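Side-chain contacts in putative peptide ABC-transport system periplasmic peptide-binding protein (Campylobacter jejuni, PDB 4OEV), which binds nickel(II), held here together with an oxalate ion, as the extracytoplasmic binding protein of an ABC-type importer: residues I382-P387 with E409-G414; T394-V397 with S401-S404. One frame throughout, in Å; residues are numbered along the deposited sequence.

Contact 1 (I382-P387 with E409-G414); sequences IGWGSP and EGWNFG. With OXL (oxalate ion), chain D.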
loop_
_atom_site.group_PDB
_atom_site.type_symbol
_atom_site.label_atom_id
_atom_site.label_comp_id
_atom_site.label_asym_id
_atom_site.label_seq_id
_atom_site.Cartn_x
_atom_site.Cartn_y
_atom_site.Cartn_z
ATOM N N ILE A 382 11.698 -1.352 -4.005
ATOM C CA ILE A 382 10.218 -1.213 -4.036
ATOM C C ILE A 382 9.592 -1.663 -2.711
ATOM O O ILE A 382 10.280 -2.263 -1.881
ATOM C CB ILE A 382 9.656 -2.083 -5.203
ATOM C CG1 ILE A 382 8.217 -1.649 -5.626
ATOM C CG2 ILE A 382 9.582 -3.583 -4.724
ATOM C CD1 ILE A 382 7.830 -2.224 -6.985
ATOM N N GLY A 383 8.286 -1.380 -2.471
ATOM C CA GLY A 383 7.679 -1.865 -1.255
ATOM C C GLY A 383 6.153 -1.991 -1.594
ATOM O O GLY A 383 5.705 -1.271 -2.484
ATOM N N TRP A 384 5.441 -2.923 -0.958
ATOM C CA TRP A 384 3.949 -3.056 -1.082
ATOM C C TRP A 384 3.471 -3.737 0.160
ATOM O O TRP A 384 4.276 -4.201 0.941
ATOM C CB TRP A 384 3.513 -3.914 -2.300
ATOM C CG TRP A 384 3.898 -3.399 -3.623
ATOM C CD1 TRP A 384 4.823 -3.951 -4.499
ATOM C CD2 TRP A 384 3.401 -2.236 -4.245
ATOM N NE1 TRP A 384 4.919 -3.161 -5.626
ATOM C CE2 TRP A 384 4.033 -2.121 -5.500
ATOM C CE3 TRP A 384 2.423 -1.292 -3.893
ATOM C CZ2 TRP A 384 3.744 -1.078 -6.382
ATOM C CZ3 TRP A 384 2.157 -0.252 -4.768
ATOM C CH2 TRP A 384 2.797 -0.170 -5.998
ATOM N N GLY A 385 2.149 -3.840 0.354
ATOM C CA GLY A 385 1.672 -4.665 1.445
ATOM C C GLY A 385 0.390 -4.102 2.069
ATOM O O GLY A 385 0.279 -2.889 2.264
ATOM N N SER A 386 -0.571 -4.966 2.357
ATOM C CA SER A 386 -1.873 -4.496 2.929
ATOM C C SER A 386 -2.268 -5.513 3.965
ATOM O O SER A 386 -2.074 -6.725 3.780
ATOM C CB SER A 386 -2.941 -4.321 1.826
ATOM O OG SER A 386 -4.240 -3.884 2.370
ATOM N N PRO A 387 -2.826 -5.042 5.077
ATOM C CA PRO A 387 -3.317 -5.958 6.090
ATOM C C PRO A 387 -4.722 -6.462 5.710
ATOM O O PRO A 387 -5.281 -7.316 6.388
ATOM C CB PRO A 387 -3.372 -5.092 7.347
ATOM C CG PRO A 387 -3.670 -3.738 6.825
ATOM C CD PRO A 387 -3.041 -3.635 5.449
ATOM N N GLU A 409 -3.406 2.150 -14.695
ATOM C CA GLU A 409 -3.692 1.962 -13.279
ATOM C C GLU A 409 -3.155 0.629 -12.773
ATOM O O GLU A 409 -3.531 0.154 -11.696
ATOM C CB GLU A 409 -5.230 2.114 -13.036
ATOM C CG GLU A 409 -5.693 3.549 -13.226
ATOM C CD GLU A 409 -5.963 3.944 -14.694
ATOM O OE1 GLU A 409 -6.742 3.244 -15.389
ATOM O OE2 GLU A 409 -5.432 4.983 -15.147
ATOM N N GLY A 410 -2.196 0.025 -13.501
ATOM C CA GLY A 410 -1.623 -1.212 -12.993
ATOM C C GLY A 410 -0.404 -0.857 -12.113
ATOM O O GLY A 410 0.172 0.225 -12.239
ATOM N N TRP A 411 -0.056 -1.739 -11.190
ATOM C CA TRP A 411 1.055 -1.488 -10.276
ATOM C C TRP A 411 2.225 -2.446 -10.558
ATOM O O TRP A 411 3.186 -2.509 -9.794
ATOM C CB TRP A 411 0.614 -1.668 -8.829
ATOM C CG TRP A 411 -0.376 -0.681 -8.327
ATOM C CD1 TRP A 411 -0.833 0.445 -8.953
ATOM C CD2 TRP A 411 -1.027 -0.744 -7.062
ATOM N NE1 TRP A 411 -1.790 1.073 -8.148
ATOM C CE2 TRP A 411 -1.912 0.354 -6.984
ATOM C CE3 TRP A 411 -0.976 -1.653 -5.994
ATOM C CZ2 TRP A 411 -2.721 0.584 -5.856
ATOM C CZ3 TRP A 411 -1.793 -1.420 -4.878
ATOM C CH2 TRP A 411 -2.635 -0.318 -4.826
ATOM N N ASN A 412 2.124 -3.171 -11.668
ATOM C CA ASN A 412 3.134 -4.132 -12.051
ATOM C C ASN A 412 4.263 -3.401 -12.779
ATOM O O ASN A 412 4.361 -3.445 -14.006
ATOM C CB ASN A 412 2.475 -5.222 -12.932
ATOM C CG ASN A 412 3.404 -6.361 -13.286
ATOM O OD1 ASN A 412 4.658 -6.259 -13.163
ATOM N ND2 ASN A 412 2.823 -7.432 -13.815
ATOM N N PHE A 413 5.132 -2.740 -12.019
ATOM C CA PHE A 413 6.066 -1.838 -12.578
ATOM C C PHE A 413 7.291 -2.509 -13.222
ATOM O O PHE A 413 7.973 -1.837 -14.000
ATOM C CB PHE A 413 6.528 -0.828 -11.516
ATOM C CG PHE A 413 5.401 0.087 -11.006
ATOM C CD1 PHE A 413 4.307 0.334 -11.787
ATOM C CD2 PHE A 413 5.524 0.768 -9.816
ATOM C CE1 PHE A 413 3.265 1.186 -11.328
ATOM C CE2 PHE A 413 4.497 1.631 -9.383
ATOM C CZ PHE A 413 3.401 1.830 -10.133
ATOM N N GLY A 414 7.547 -3.780 -12.868
ATOM C CA GLY A 414 8.658 -4.555 -13.419
ATOM C C GLY A 414 8.286 -5.294 -14.688
ATOM O O GLY A 414 9.148 -5.915 -15.312
HETATM C C1 OXL D . 6.879 1.820 -3.376
HETATM C C2 OXL D . 5.672 1.749 -4.305
HETATM O O1 OXL D . 8.021 1.244 -3.622
HETATM O O2 OXL D . 5.919 1.624 -5.518
HETATM O O3 OXL D . 6.724 2.519 -2.354
HETATM O O4 OXL D . 4.471 1.966 -3.895
#
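W384, at the end of strand 379-384, and W411, in an irregular loop, lie across from each other with their CA atoms 9.8 Å apart; the two backbones stay apart and the W384 side chain bridges the gap. The six-membered rings of the two indoles are nearly parallel, their planes 1° apart, but slid so far that they barely overlap, with centroids 5.0 Å apart. Rim meets rim: W384 CZ3 approaches W411 CE3 to 3.6 Å. W384 CG stands anti to its own carbonyl carbon (chi1 -62°), which sends the indole towards the loop. W384 CZ2 touches F413 CE2 at 4.1 Å, that phenyl atom lying at the indole edge, near its plane.

Oxalate covers a face of W384, with O4 3.3 Å from CZ3. Beside it, G383 N gives oxalate O1 a weak, bent hydrogen bond of 2.9 Å (127° at the hydrogen). W384 thus forms a wall of the oxalate pocket, with W411 behind it on the side opposite the ion and F413 at its edge; its ring also meets that of H480, a nickel ligand. Strand 241-246 pairs with the segment 382-384 and receives the side chains of I382 and F413, while V397 of helix 395-398 packs against both tryptophans.

Contact 2 (T394-V397 with S401-S404); sequences TFRV and SQDS
F395 and R396, in the first turn of helix 395-398, face Q402 at the end of a short 3-10 segment, where the chain has turned back on itself and the CA atoms of R396 and Q402 come within 5.3 Å. Q402 is the side chain that joins the two backbones. Its aliphatic part lies against helix carbonyls in van der Waals contact, Q402 CB 3.4 Å from R396 O and Q402 CG 3.4 Å from F395 O. A bend at chi2 (-68°) folds the amide back alongside the helix, with Q402 OE1 3.5 Å from R396 CG. Q402 NE2 lies 3.9 Å from F395 CE2, the ring and amide planes being inclined by 42°.

The amide is also tied to its own segment: Q402 NE2 donates to S401 OG over 3.2 Å in an almost straight bond (169° at the hydrogen), with the hydroxyl oxygen close to the amide plane. This bond should restrict rotation of the carboxamide and probably fixes which of its ends lies beside the phenyl ring. R396 contributes CB and CG here, whereas its guanidinium group leads away to the carbonyl oxygens of S99 and F392 and makes a cation-pi contact with W411. V102 of helix 101-104 packs on F395, R396 and Q402, and helix 419-429 meets F395 through Q426 and a cation-pi contact from R429.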
loop_
_atom_site.group_PDB
_atom_site.type_symbol
_atom_site.label_atom_id
_atom_site.label_comp_id
_atom_site.label_asym_id
_atom_site.label_seq_id
_atom_site.Cartn_x
_atom_site.Cartn_y
_atom_site.Cartn_z
ATOM N N THR A 394 -1.842 -7.798 -4.470
ATOM C CA THR A 394 -1.213 -8.811 -5.292
ATOM C C THR A 394 -1.705 -8.725 -6.695
ATOM O O THR A 394 -0.890 -8.804 -7.632
ATOM C CB THR A 394 -1.417 -10.289 -4.767
ATOM O OG1 THR A 394 -2.810 -10.557 -4.625
ATOM C CG2 THR A 394 -0.720 -10.543 -3.428
ATOM N N PHE A 395 -3.021 -8.533 -6.888
ATOM C CA PHE A 395 -3.510 -8.493 -8.248
ATOM C C PHE A 395 -2.916 -7.315 -9.079
ATOM O O PHE A 395 -2.350 -7.527 -10.194
ATOM C CB PHE A 395 -5.049 -8.448 -8.270
ATOM C CG PHE A 395 -5.655 -8.779 -9.642
ATOM C CD1 PHE A 395 -5.861 -10.090 -10.005
ATOM C CD2 PHE A 395 -5.973 -7.762 -10.555
ATOM C CE1 PHE A 395 -6.439 -10.414 -11.287
ATOM C CE2 PHE A 395 -6.518 -8.063 -11.845
ATOM C CZ PHE A 395 -6.742 -9.384 -12.201
ATOM N N ARG A 396 -2.970 -6.099 -8.566
ATOM C CA ARG A 396 -2.457 -4.974 -9.378
ATOM C C ARG A 396 -0.931 -5.025 -9.469
ATOM O O ARG A 396 -0.350 -4.293 -10.288
ATOM C CB ARG A 396 -2.844 -3.612 -8.777
ATOM C CG ARG A 396 -4.325 -3.273 -9.081
ATOM C CD ARG A 396 -4.846 -2.109 -8.217
ATOM N NE ARG A 396 -5.078 -2.579 -6.852
ATOM C CZ ARG A 396 -5.626 -1.840 -5.876
ATOM N NH1 ARG A 396 -5.818 -2.378 -4.685
ATOM N NH2 ARG A 396 -5.990 -0.585 -6.091
ATOM N N VAL A 397 -0.317 -5.831 -8.609
ATOM C CA VAL A 397 1.191 -5.808 -8.541
ATOM C C VAL A 397 1.881 -6.851 -9.445
ATOM O O VAL A 397 2.925 -6.546 -10.055
ATOM C CB VAL A 397 1.650 -5.991 -7.082
ATOM C CG1 VAL A 397 3.239 -6.180 -6.945
ATOM C CG2 VAL A 397 1.232 -4.814 -6.255
ATOM N N SER A 401 -2.071 -8.381 -16.746
ATOM C CA SER A 401 -2.820 -7.269 -17.312
ATOM C C SER A 401 -2.579 -5.942 -16.571
ATOM O O SER A 401 -3.071 -4.871 -16.980
ATOM C CB SER A 401 -4.344 -7.558 -17.343
ATOM O OG SER A 401 -4.879 -7.658 -16.017
ATOM N N GLN A 402 -1.843 -6.018 -15.482
ATOM C CA GLN A 402 -1.602 -4.865 -14.620
ATOM C C GLN A 402 -0.191 -4.325 -14.805
ATOM O O GLN A 402 0.249 -3.448 -14.063
ATOM C CB GLN A 402 -1.851 -5.309 -13.173
ATOM C CG GLN A 402 -3.217 -5.911 -13.036
ATOM C CD GLN A 402 -4.295 -4.888 -13.214
ATOM O OE1 GLN A 402 -4.268 -3.880 -12.531
ATOM N NE2 GLN A 402 -5.284 -5.137 -14.139
ATOM N N ASP A 403 0.506 -4.858 -15.816
ATOM C CA ASP A 403 1.702 -4.268 -16.329
ATOM C C ASP A 403 1.469 -2.798 -16.635
ATOM O O ASP A 403 0.540 -2.452 -17.377
ATOM C CB ASP A 403 2.145 -5.042 -17.600
ATOM C CG ASP A 403 3.525 -4.630 -18.124
ATOM O OD1 ASP A 403 3.952 -3.453 -17.984
ATOM O OD2 ASP A 403 4.171 -5.529 -18.724
ATOM N N SER A 404 2.266 -1.923 -16.020
ATOM C CA SER A 404 1.998 -0.485 -16.102
ATOM C C SER A 404 2.370 0.150 -17.420
ATOM O O SER A 404 2.046 1.343 -17.642
ATOM C CB SER A 404 2.672 0.249 -14.953
ATOM O OG SER A 404 4.091 0.182 -15.001
#

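In the fold
The two contacts have centres about 8 Å apart and share the chain between strand 379-384 and helix 419-429. Along the sequence 382-387 comes first, then 394-397 and 401-404, and last 409-414, so contact 2 closes a small turn within the wider excursion spanned by contact 1. Backbone joins them directly: W411 N lies 2.7 Å from R396 O and N412 N lies 3.1 Å from Q402 O, both probable hydrogen bonds. Contact 1 borders the oxalate and nickel site, whereas contact 2 lies farther from the ligand, away from the annotated sites. The loop that sets W411 behind W384 and brings F413 near the oxalate is thereby linked to helix 395-398 and the turn that follows it.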